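Local atomic coordinates of CCMAN5 (Cellulosimicrobium cellulans, PDB entry 2XSG), a protein that hydrolyses alpha-mannosidic linkages as a family 92 glycoside hydrolase and enables mannose-6-phosphate modification of lysosomal enzymes made in yeast. Residues A369-M374 with A414-K419; Q376-L381 with E407-V412; K419-F424 with V736-V741. One frame throughout, in Å; residues are numbered along the deposited sequence.

Interaction 1 (A369-M374 with A414-K419); sequences ALYRDM and ADAIAK
Tyr371, on helix 368-387, meets Asp415 and Ala416 on helix 409-418 and illustrates how one phenol can tie two helices of a glycosidase catalytic domain. Its CB points toward the partner helix, and with CG anti to the backbone N (chi1 167°) the ring continues in that direction. Along one side of the ring, CE1 packs at 3.8 Å from Ala416 CB. Along the other, CE2 comes to 3.7 Å from Asp415 OD2, and CZ to 3.4 Å. At the tip, Tyr371 OH donates to Asp415 OD2 at 2.6 Å, using the anti lone pair of that oxygen, with the ring and carboxylate planes 74° apart. The hydroxyl also sits beside the backbone, 2.8 Å from Ala416 N, but the angle is too poor for a bond. Asp415 has further partners: Lys419, one helical turn on, brings NZ to 2.8 Å from OD2 in a salt bridge whose hydrogen bonds are weak, while Ser361 OG and Gly683 N bond to OD1. In this buried setting the carboxylate is probably kept ionised by the nearby ammonium group, and a charged acceptor would strengthen the short phenol bond joining the helices.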
# COMPACT_ATOMS: atom_id res chain seq x y z
N ALA A 369 -1.24 10.83 14.58
CA ALA A 369 0.09 10.63 15.18
C ALA A 369 0.97 9.73 14.32
O ALA A 369 2.17 9.99 14.16
CB ALA A 369 -0.02 10.03 16.58
N LEU A 370 0.38 8.67 13.77
CA LEU A 370 1.13 7.77 12.90
C LEU A 370 1.53 8.52 11.64
O LEU A 370 2.68 8.46 11.20
CB LEU A 370 0.29 6.54 12.55
CG LEU A 370 0.90 5.51 11.59
CD1 LEU A 370 2.15 4.83 12.24
CD2 LEU A 370 -0.14 4.45 11.20
N TYR A 371 0.58 9.24 11.07
CA TYR A 371 0.81 10.05 9.87
C TYR A 371 1.94 11.03 10.09
O TYR A 371 2.81 11.15 9.24
CB TYR A 371 -0.47 10.79 9.50
CG TYR A 371 -0.35 11.91 8.48
CD1 TYR A 371 -0.27 13.23 8.91
CD2 TYR A 371 -0.44 11.66 7.11
CE1 TYR A 371 -0.22 14.28 8.01
CE2 TYR A 371 -0.38 12.71 6.19
CZ TYR A 371 -0.27 14.02 6.65
OH TYR A 371 -0.22 15.08 5.79
N ARG A 372 1.91 11.73 11.23
CA ARG A 372 2.98 12.66 11.54
C ARG A 372 4.34 11.93 11.53
O ARG A 372 5.29 12.40 10.92
CB ARG A 372 2.75 13.40 12.87
CG ARG A 372 3.79 14.52 13.10
CD ARG A 372 3.76 15.20 14.49
NE ARG A 372 4.57 16.43 14.42
CZ ARG A 372 5.90 16.46 14.50
NH1 ARG A 372 6.60 15.34 14.70
NH2 ARG A 372 6.56 17.62 14.40
N ASP A 373 4.41 10.76 12.17
CA ASP A 373 5.70 10.05 12.23
C ASP A 373 6.17 9.64 10.84
O ASP A 373 7.36 9.72 10.52
CB ASP A 373 5.64 8.83 13.16
CG ASP A 373 5.81 9.19 14.64
OD1 ASP A 373 5.87 10.38 15.01
OD2 ASP A 373 5.87 8.23 15.45
N MET A 374 5.23 9.22 9.99
CA MET A 374 5.55 8.87 8.62
C MET A 374 6.14 10.05 7.83
O MET A 374 7.11 9.88 7.10
CB MET A 374 4.30 8.33 7.94
CG MET A 374 3.87 6.98 8.48
SD MET A 374 2.39 6.41 7.63
CE MET A 374 2.21 4.74 8.28
N ALA A 414 4.09 18.21 1.68
CA ALA A 414 3.22 19.38 1.54
C ALA A 414 1.84 19.12 2.15
O ALA A 414 1.19 20.05 2.62
CB ALA A 414 3.09 19.76 0.08
N ASP A 415 1.39 17.86 2.10
CA ASP A 415 0.11 17.44 2.67
C ASP A 415 0.07 17.72 4.17
O ASP A 415 -0.92 18.26 4.67
CB ASP A 415 -0.14 15.95 2.39
CG ASP A 415 -1.57 15.53 2.67
OD1 ASP A 415 -2.41 15.66 1.76
OD2 ASP A 415 -1.85 15.06 3.79
N ALA A 416 1.13 17.34 4.88
CA ALA A 416 1.25 17.63 6.32
C ALA A 416 1.37 19.12 6.60
O ALA A 416 0.72 19.65 7.52
CB ALA A 416 2.41 16.87 6.92
N ILE A 417 2.17 19.83 5.81
CA ILE A 417 2.28 21.27 5.99
C ILE A 417 0.93 21.96 5.76
O ILE A 417 0.50 22.75 6.59
CB ILE A 417 3.39 21.90 5.12
CG1 ILE A 417 4.76 21.30 5.48
CG2 ILE A 417 3.38 23.43 5.29
CD1 ILE A 417 5.90 21.61 4.47
N ALA A 418 0.24 21.65 4.66
CA ALA A 418 -1.05 22.30 4.39
C ALA A 418 -2.04 21.99 5.52
O ALA A 418 -2.89 22.83 5.85
CB ALA A 418 -1.61 21.87 3.04
N LYS A 419 -1.92 20.80 6.10
CA LYS A 419 -2.77 20.36 7.22
C LYS A 419 -2.36 20.92 8.59
O LYS A 419 -2.94 20.55 9.60
CB LYS A 419 -2.87 18.83 7.28
CG LYS A 419 -3.89 18.22 6.31
CD LYS A 419 -3.82 16.70 6.28
CE LYS A 419 -4.77 16.12 5.25
NZ LYS A 419 -4.35 16.34 3.83

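Interaction 2 (Q376-L381 with E407-V412)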
# COMPACT_ATOMS: atom_id res chain seq x y z
N GLN A 376 7.53 12.81 9.09
CA GLN A 376 8.82 13.10 9.71
C GLN A 376 9.88 12.14 9.20
O GLN A 376 11.02 12.54 8.95
CB GLN A 376 8.74 13.04 11.24
CG GLN A 376 10.09 13.37 11.97
CD GLN A 376 10.60 14.80 11.76
OE1 GLN A 376 10.40 15.68 12.61
NE2 GLN A 376 11.29 15.04 10.63
N SER A 377 9.49 10.88 9.05
CA SER A 377 10.41 9.84 8.57
C SER A 377 10.81 10.12 7.13
O SER A 377 11.99 9.98 6.76
CB SER A 377 9.76 8.46 8.69
OG SER A 377 9.41 8.19 10.04
N LEU A 378 9.83 10.52 6.33
CA LEU A 378 10.07 10.84 4.92
C LEU A 378 11.05 12.01 4.81
O LEU A 378 11.95 12.00 3.96
CB LEU A 378 8.74 11.18 4.21
CG LEU A 378 8.73 11.48 2.71
CD1 LEU A 378 9.46 10.40 1.91
CD2 LEU A 378 7.26 11.62 2.26
N VAL A 379 10.87 13.00 5.70
CA VAL A 379 11.81 14.13 5.82
C VAL A 379 13.24 13.68 6.17
O VAL A 379 14.18 14.12 5.53
CB VAL A 379 11.28 15.21 6.80
CG1 VAL A 379 12.35 16.24 7.09
CG2 VAL A 379 10.05 15.90 6.19
N TYR A 380 13.38 12.78 7.15
CA TYR A 380 14.70 12.26 7.53
C TYR A 380 15.38 11.50 6.41
O TYR A 380 16.60 11.57 6.26
CB TYR A 380 14.61 11.32 8.73
CG TYR A 380 14.83 11.97 10.05
CD1 TYR A 380 14.24 13.20 10.34
CD2 TYR A 380 15.62 11.36 11.03
CE1 TYR A 380 14.44 13.81 11.57
CE2 TYR A 380 15.82 11.97 12.27
CZ TYR A 380 15.23 13.20 12.52
OH TYR A 380 15.38 13.82 13.72
N LEU A 381 14.57 10.77 5.64
CA LEU A 381 15.07 9.97 4.53
C LEU A 381 15.74 10.83 3.46
O LEU A 381 16.83 10.49 2.98
CB LEU A 381 13.96 9.09 3.92
CG LEU A 381 14.42 8.19 2.77
CD1 LEU A 381 15.40 7.15 3.29
CD2 LEU A 381 13.26 7.53 2.06
N GLU A 407 8.83 8.99 -5.95
CA GLU A 407 8.21 10.13 -6.64
C GLU A 407 6.96 10.58 -5.89
O GLU A 407 6.27 9.76 -5.30
CB GLU A 407 7.83 9.78 -8.08
CG GLU A 407 8.98 9.35 -8.98
CD GLU A 407 9.10 7.84 -9.12
OE1 GLU A 407 8.65 7.10 -8.22
OE2 GLU A 407 9.65 7.39 -10.14
N ARG A 408 6.66 11.88 -5.96
CA ARG A 408 5.50 12.50 -5.30
C ARG A 408 5.71 12.74 -3.81
O ARG A 408 4.81 13.24 -3.14
CB ARG A 408 4.17 11.73 -5.52
CG ARG A 408 3.80 11.35 -6.96
CD ARG A 408 3.60 12.55 -7.90
NE ARG A 408 4.84 12.91 -8.59
CZ ARG A 408 5.31 12.32 -9.68
NH1 ARG A 408 4.67 11.31 -10.24
NH2 ARG A 408 6.46 12.74 -10.22
N SER A 409 6.88 12.37 -3.28
CA SER A 409 7.20 12.67 -1.86
C SER A 409 6.97 14.14 -1.51
O SER A 409 6.53 14.44 -0.40
CB SER A 409 8.65 12.30 -1.51
OG SER A 409 8.85 10.89 -1.48
N SER A 410 7.28 15.06 -2.43
CA SER A 410 7.09 16.51 -2.17
C SER A 410 5.63 16.84 -1.88
O SER A 410 5.33 17.77 -1.12
CB SER A 410 7.61 17.37 -3.34
OG SER A 410 6.75 17.28 -4.48
N VAL A 411 4.73 16.07 -2.49
CA VAL A 411 3.29 16.27 -2.33
C VAL A 411 2.87 15.80 -0.95
O VAL A 411 2.09 16.46 -0.28
CB VAL A 411 2.51 15.52 -3.44
CG1 VAL A 411 0.99 15.61 -3.22
CG2 VAL A 411 2.91 16.08 -4.84
N VAL A 412 3.42 14.66 -0.53
CA VAL A 412 3.11 14.08 0.78
C VAL A 412 3.58 15.00 1.92
O VAL A 412 2.86 15.20 2.92
CB VAL A 412 3.74 12.66 0.93
CG1 VAL A 412 3.41 12.08 2.30
CG2 VAL A 412 3.26 11.72 -0.21
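Leu378 extends from helix 368-387 with its two methyl branches divided between Ser409 and Val412, which lie one turn apart on helix 409-418. The leucine and valine side chains cross at about a right angle: Leu378 CD2 lies 3.9 Å from Val412 CG1 and equally near its CB. The other branch leans toward the serine, and Leu378 CD1 comes to 3.5 Å from Ser409 OG. With CG of Leu378 anti to the backbone N (chi1 -177°), the fork is carried across the inter-helix gap. The two helices run in roughly opposite directions, as neighbours can in the (alpha/alpha)6 barrel expected of a family 92 catalytic domain, and the closest CA pair across the segments, Leu378 CA and Ser409 CA, is 7.6 Å apart. An alanine here is likely to leave Val412 CG1 and Ser409 CB without their apolar neighbour and open a gap between the helices. The CD1 contact is van der Waals alone; Ser409 OG is hydrogen-bonded to Trp406 O, just before the helix. Arg408 holds the N-cap position, and its O accepts from Val411 N and Val412 N, the second at 3.3 Å, within the turn that presents Ser409 and Val412 to the leucine.

Interaction 3 (K419-F424 with V736-V741); sequences KGFDGF and VDYATV
A Schellman motif closes helix 409-418, and the residues at this helix end, Lys419 and Phe421, receive Tyr738 from the corner where strand 735-737 turns into helix 738-742. Gly420, with its positive phi, carries the chain out of the helix between the two contact residues. Although more than 300 residues separate the segments, Lys419 CA lies 6.5 Å from Tyr738 CA. Tyr738 turns its CG to the side opposite the backbone N (chi1 178°), which sends the ring toward the helix end. There the methylene chain of Lys419 passes across one face of the phenol at about a right angle: CD stands 3.7 Å from the centroid of the Tyr738 ring, 15° off its normal, a CH-pi contact. The flanking methylenes take part, Lys419 CG meeting Tyr738 CG at 3.6 Å. The lysine chain bends at chi4 and takes NZ on to Asp415 and to Ser684 O, leaving the methylenes over the ring. Phe421 comes to the far end of the phenol: its CE1 packs 3.8 Å from Tyr738 CE2, and Tyr738 OH lies at the edge of the phenylalanine ring, near its plane, 3.4 Å from CZ. The same hydroxyl is hydrogen-bonded to Ala364 O on helix 353-366. At the N-cap, Asp737 OD1 accepts from Ala739 N at 3.2 Å, the N-H arriving from above the carboxylate plane, 37° out of it.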
# COMPACT_ATOMS: atom_id res chain seq x y z
N LYS A 419 -1.92 20.80 6.10
CA LYS A 419 -2.77 20.36 7.22
C LYS A 419 -2.36 20.92 8.59
O LYS A 419 -2.94 20.55 9.60
CB LYS A 419 -2.87 18.83 7.28
CG LYS A 419 -3.89 18.22 6.31
CD LYS A 419 -3.82 16.70 6.28
CE LYS A 419 -4.77 16.12 5.25
NZ LYS A 419 -4.35 16.34 3.83
N GLY A 420 -1.36 21.81 8.62
CA GLY A 420 -0.99 22.53 9.85
C GLY A 420 -0.03 21.81 10.79
O GLY A 420 0.15 22.22 11.94
N PHE A 421 0.58 20.73 10.31
CA PHE A 421 1.63 20.04 11.06
C PHE A 421 2.92 20.85 10.98
O PHE A 421 3.30 21.34 9.91
CB PHE A 421 1.87 18.63 10.50
CG PHE A 421 0.79 17.64 10.83
CD1 PHE A 421 -0.35 17.55 10.03
CD2 PHE A 421 0.91 16.80 11.93
CE1 PHE A 421 -1.36 16.64 10.35
CE2 PHE A 421 -0.10 15.88 12.25
CZ PHE A 421 -1.23 15.80 11.45
N ASP A 422 3.59 21.00 12.10
CA ASP A 422 4.86 21.73 12.07
C ASP A 422 5.92 21.12 12.98
O ASP A 422 5.69 20.07 13.60
CB ASP A 422 4.62 23.22 12.36
CG ASP A 422 4.10 23.48 13.76
OD1 ASP A 422 3.87 22.52 14.53
OD2 ASP A 422 3.91 24.66 14.08
N GLY A 423 7.08 21.77 13.06
CA GLY A 423 8.21 21.23 13.83
C GLY A 423 8.77 19.97 13.19
O GLY A 423 9.13 19.03 13.88
N PHE A 424 8.84 19.94 11.86
CA PHE A 424 9.44 18.80 11.17
C PHE A 424 10.95 19.00 11.13
O PHE A 424 11.47 19.74 10.28
CB PHE A 424 8.87 18.59 9.76
CG PHE A 424 7.51 17.91 9.74
CD1 PHE A 424 7.35 16.60 10.20
CD2 PHE A 424 6.39 18.57 9.23
CE1 PHE A 424 6.10 15.97 10.18
CE2 PHE A 424 5.14 17.95 9.18
CZ PHE A 424 4.99 16.65 9.66
N VAL A 736 -14.81 19.38 3.04
CA VAL A 736 -14.57 19.80 4.42
C VAL A 736 -13.06 19.92 4.68
O VAL A 736 -12.25 19.22 4.05
CB VAL A 736 -15.21 18.84 5.48
CG1 VAL A 736 -16.58 18.34 5.03
CG2 VAL A 736 -14.31 17.67 5.74
N ASP A 737 -12.70 20.79 5.61
CA ASP A 737 -11.30 20.95 5.99
C ASP A 737 -10.86 19.87 6.96
O ASP A 737 -11.66 19.43 7.81
CB ASP A 737 -11.03 22.32 6.58
CG ASP A 737 -9.57 22.73 6.42
OD1 ASP A 737 -8.83 22.69 7.44
OD2 ASP A 737 -9.18 23.03 5.25
N TYR A 738 -9.60 19.48 6.84
CA TYR A 738 -8.97 18.55 7.78
C TYR A 738 -9.17 18.97 9.24
O TYR A 738 -9.47 18.12 10.11
CB TYR A 738 -7.48 18.43 7.47
CG TYR A 738 -6.70 17.52 8.40
CD1 TYR A 738 -6.76 16.14 8.26
CD2 TYR A 738 -5.88 18.06 9.40
CE1 TYR A 738 -6.03 15.31 9.11
CE2 TYR A 738 -5.16 17.24 10.26
CZ TYR A 738 -5.23 15.87 10.11
OH TYR A 738 -4.52 15.04 10.94
N ALA A 739 -9.03 20.26 9.52
CA ALA A 739 -9.19 20.78 10.88
C ALA A 739 -10.58 20.44 11.45
O ALA A 739 -10.72 20.12 12.64
CB ALA A 739 -8.90 22.33 10.94
N THR A 740 -11.59 20.50 10.59
CA THR A 740 -12.96 20.25 11.02
C THR A 740 -13.11 18.80 11.46
O THR A 740 -13.71 18.51 12.50
CB THR A 740 -13.95 20.60 9.90
OG1 THR A 740 -13.79 21.98 9.57
CG2 THR A 740 -15.38 20.36 10.33
N VAL A 741 -12.52 17.90 10.68
CA VAL A 741 -12.56 16.49 10.96
C VAL A 741 -11.87 16.14 12.29
O VAL A 741 -12.52 15.63 13.21
CB VAL A 741 -11.97 15.64 9.80
CG1 VAL A 741 -11.98 14.15 10.18
CG2 VAL A 741 -12.78 15.83 8.53

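Interactions 1 and 2 join the same pair of helices, 368-387 and 409-418, at successive levels, interaction 2 nested in sequence within the loop that interaction 1 closes. All three contacts are buried, but one of this pair rests on a charged hydrogen-bond network and the other on a leucine fork set against a valine and a serine, with no hydrogen bond between the segments. Interaction 3 lies farther out, its centre about 23 Å from the centre of the chain, against 16 to 17 Å for the others, and has a partly exposed member, Phe421; it brings in a distant strand-helix corner rather than a second long helix of the catalytic domain. Lys419 serves interaction 1 with its charge and interaction 3 with its methylenes.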